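Csm3 (Thermoplasma volcanium, PDB 6AE2) belongs to the type III-A CRISPR-Cas effector complex as a RAMP-superfamily subunit, and probably binds RNA and acts as an endonuclease. Local coordinates at residues D102-K107 against I194-T199. Sequence-based numbering, arbitrary orientation.
Sequences DDIVSK and IKCLKT
The sulfur of Cys196 meets one methyl from each of two branched side chains in the first turn of helix 104-109. Ile104 CG2 lies 4.2 Å from Cys196 SG, and Val105 CG2 approaches the same sulfur to 4.2 Å, so that a single thiol on helix 190-205 spans two consecutive residues of the short helix. The bonds from CA to CB of Cys196 and Ile104 are directed at the opposing segment. SG extends anti to the backbone N of Cys196 (chi1 167°), which carries it outward from its own helix. Val105 presents CG2, anti to the carbonyl carbon, while CG1 is anti to the backbone N. The nearest pair of CA atoms, Val105 and Cys196, is 7.4 Å apart, a gap suited to a small, polarisable cysteine set against beta-branched residues. Tyr96 also packs on Cys196, and Leu91 of helix 80-93 on Val105, extending the apolar layer.

Just ahead of the short helix, Asp103 is its N-cap: its OD1 accepts from Ser106 N at 3.2 Å, and OD2 accepts from Ser106 OG at 2.9 Å. Both bonds reach the carboxylate from above its plane. An acidic residue suits a helix start, where amide N-H groups lack intrahelical acceptors. The contact joins two helices of a RAMP-superfamily chain built round a six-stranded antiparallel sheet; small, buried and apolar, it depends on van der Waals contact and exclusion from water rather than on directional bonds.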
ATOM      1  N   ASP A 102     -22.852  21.030   5.189  1.00 81.20           N
ATOM      2  CA  ASP A 102     -22.163  21.767   4.139  1.00 80.88           C
ATOM      3  C   ASP A 102     -21.202  20.872   3.360  1.00 70.32           C
ATOM      4  O   ASP A 102     -20.681  19.877   3.873  1.00 62.88           O
ATOM      5  CB  ASP A 102     -21.399  22.951   4.733  1.00 82.69           C
ATOM      6  CG  ASP A 102     -20.635  22.584   5.992  1.00 83.65           C
ATOM      7  OD1 ASP A 102     -21.258  22.068   6.945  1.00 85.30           O
ATOM      8  OD2 ASP A 102     -19.409  22.816   6.031  1.00 79.88           O
ATOM      9  N   ASP A 103     -20.971  21.250   2.102  1.00 63.68           N
ATOM     10  CA  ASP A 103     -20.062  20.523   1.218  1.00 61.00           C
ATOM     11  C   ASP A 103     -18.661  21.106   1.377  1.00 57.45           C
ATOM     12  O   ASP A 103     -18.160  21.863   0.541  1.00 60.83           O
ATOM     13  CB  ASP A 103     -20.549  20.594  -0.224  1.00 62.39           C
ATOM     14  CG  ASP A 103     -19.967  19.497  -1.093  1.00 65.44           C
ATOM     15  OD1 ASP A 103     -19.092  18.748  -0.609  1.00 66.12           O
ATOM     16  OD2 ASP A 103     -20.386  19.384  -2.265  1.00 68.44           O
ATOM     17  N   ILE A 104     -18.019  20.742   2.490  1.00 50.81           N
ATOM     18  CA  ILE A 104     -16.653  21.190   2.732  1.00 47.30           C
ATOM     19  C   ILE A 104     -15.691  20.530   1.751  1.00 47.53           C
ATOM     20  O   ILE A 104     -14.656  21.110   1.400  1.00 49.20           O
ATOM     21  CB  ILE A 104     -16.256  20.918   4.196  1.00 47.80           C
ATOM     22  CG1 ILE A 104     -14.866  21.486   4.496  1.00 46.89           C
ATOM     23  CG2 ILE A 104     -16.318  19.427   4.505  1.00 46.87           C
ATOM     24  CD1 ILE A 104     -14.627  21.763   5.962  1.00 50.26           C
ATOM     25  N   VAL A 105     -16.016  19.321   1.288  1.00 42.63           N
ATOM     26  CA  VAL A 105     -15.180  18.649   0.297  1.00 42.25           C
ATOM     27  C   VAL A 105     -15.097  19.484  -0.973  1.00 48.40           C
ATOM     28  O   VAL A 105     -14.005  19.770  -1.480  1.00 49.98           O
ATOM     29  CB  VAL A 105     -15.722  17.236   0.007  1.00 41.46           C
ATOM     30  CG1 VAL A 105     -15.090  16.667  -1.255  1.00 35.31           C
ATOM     31  CG2 VAL A 105     -15.479  16.320   1.194  1.00 34.10           C
ATOM     32  N   SER A 106     -16.253  19.893  -1.500  1.00 54.60           N
ATOM     33  CA  SER A 106     -16.269  20.753  -2.680  1.00 55.88           C
ATOM     34  C   SER A 106     -15.575  22.078  -2.397  1.00 55.93           C
ATOM     35  O   SER A 106     -14.760  22.549  -3.199  1.00 58.44           O
ATOM     36  CB  SER A 106     -17.710  20.989  -3.138  1.00 55.98           C
ATOM     37  OG  SER A 106     -18.139  20.000  -4.058  1.00 46.00           O
ATOM     38  N   LYS A 107     -15.879  22.691  -1.248  1.00 48.53           N
ATOM     39  CA  LYS A 107     -15.318  24.000  -0.935  1.00 53.16           C
ATOM     40  C   LYS A 107     -13.798  23.960  -0.837  1.00 61.12           C
ATOM     41  O   LYS A 107     -13.128  24.945  -1.168  1.00 64.62           O
ATOM     42  CB  LYS A 107     -15.919  24.530   0.365  1.00 61.38           C
ATOM     43  CG  LYS A 107     -15.884  26.045   0.488  1.00 73.52           C
ATOM     44  CD  LYS A 107     -16.490  26.708  -0.739  1.00 81.97           C
ATOM     45  CE  LYS A 107     -16.423  28.223  -0.641  1.00 81.80           C
ATOM     46  NZ  LYS A 107     -17.779  28.837  -0.617  1.00 81.24           N
ATOM     47  N   ILE A 194      -9.045  21.467   8.263  1.00 30.12           N
ATOM     48  CA  ILE A 194      -7.939  20.590   8.638  1.00 40.32           C
ATOM     49  C   ILE A 194      -8.460  19.187   8.923  1.00 49.14           C
ATOM     50  O   ILE A 194      -7.899  18.189   8.455  1.00 45.23           O
ATOM     51  CB  ILE A 194      -7.180  21.165   9.847  1.00 37.72           C
ATOM     52  CG1 ILE A 194      -6.379  22.403   9.443  1.00 37.90           C
ATOM     53  CG2 ILE A 194      -6.274  20.107  10.464  1.00 26.03           C
ATOM     54  CD1 ILE A 194      -6.109  23.347  10.595  1.00 36.57           C
ATOM     55  N   LYS A 195      -9.557  19.096   9.681  1.00 48.25           N
ATOM     56  CA  LYS A 195     -10.125  17.793  10.009  1.00 51.73           C
ATOM     57  C   LYS A 195     -10.539  17.040   8.750  1.00 50.71           C
ATOM     58  O   LYS A 195     -10.241  15.849   8.606  1.00 55.89           O
ATOM     59  CB  LYS A 195     -11.314  17.963  10.954  1.00 52.48           C
ATOM     60  CG  LYS A 195     -12.290  16.800  10.947  1.00 59.58           C
ATOM     61  CD  LYS A 195     -13.337  16.951  12.039  1.00 63.24           C
ATOM     62  CE  LYS A 195     -14.292  15.768  12.060  1.00 59.70           C
ATOM     63  NZ  LYS A 195     -15.697  16.203  12.303  1.00 63.97           N
ATOM     64  N   CYS A 196     -11.213  17.720   7.817  1.00 42.80           N
ATOM     65  CA  CYS A 196     -11.574  17.079   6.557  1.00 36.11           C
ATOM     66  C   CYS A 196     -10.334  16.597   5.812  1.00 37.42           C
ATOM     67  O   CYS A 196     -10.358  15.544   5.165  1.00 36.55           O
ATOM     68  CB  CYS A 196     -12.379  18.047   5.691  1.00 38.76           C
ATOM     69  SG  CYS A 196     -12.571  17.528   3.972  1.00 43.11           S
ATOM     70  N   LEU A 197      -9.237  17.350   5.901  1.00 40.69           N
ATOM     71  CA  LEU A 197      -7.990  16.927   5.272  1.00 35.50           C
ATOM     72  C   LEU A 197      -7.387  15.731   5.998  1.00 40.88           C
ATOM     73  O   LEU A 197      -6.920  14.779   5.363  1.00 40.23           O
ATOM     74  CB  LEU A 197      -7.002  18.094   5.240  1.00 27.76           C
ATOM     75  CG  LEU A 197      -5.608  17.848   4.654  1.00 31.18           C
ATOM     76  CD1 LEU A 197      -5.671  17.070   3.344  1.00 35.32           C
ATOM     77  CD2 LEU A 197      -4.869  19.168   4.466  1.00 31.78           C
ATOM     78  N   LYS A 198      -7.394  15.762   7.334  1.00 41.19           N
ATOM     79  CA  LYS A 198      -6.760  14.700   8.108  1.00 30.04           C
ATOM     80  C   LYS A 198      -7.444  13.358   7.876  1.00 35.74           C
ATOM     81  O   LYS A 198      -6.780  12.350   7.599  1.00 34.52           O
ATOM     82  CB  LYS A 198      -6.762  15.055   9.596  1.00 28.61           C
ATOM     83  CG  LYS A 198      -5.932  16.278   9.963  1.00 34.71           C
ATOM     84  CD  LYS A 198      -4.563  15.893  10.494  1.00 34.08           C
ATOM     85  CE  LYS A 198      -3.881  17.074  11.171  1.00 32.62           C
ATOM     86  NZ  LYS A 198      -4.549  17.441  12.452  1.00 42.11           N
ATOM     87  N   THR A 199      -8.777  13.318   7.989  1.00 37.03           N
ATOM     88  CA  THR A 199      -9.478  12.047   7.831  1.00 41.77           C
ATOM     89  C   THR A 199      -9.418  11.543   6.397  1.00 40.83           C
ATOM     90  O   THR A 199      -9.466  10.328   6.167  1.00 40.12           O
ATOM     91  CB  THR A 199     -10.936  12.163   8.286  1.00 40.29           C
ATOM     92  OG1 THR A 199     -11.733  12.700   7.226  1.00 41.48           O
ATOM     93  CG2 THR A 199     -11.053  13.045   9.514  1.00 45.07           C
TER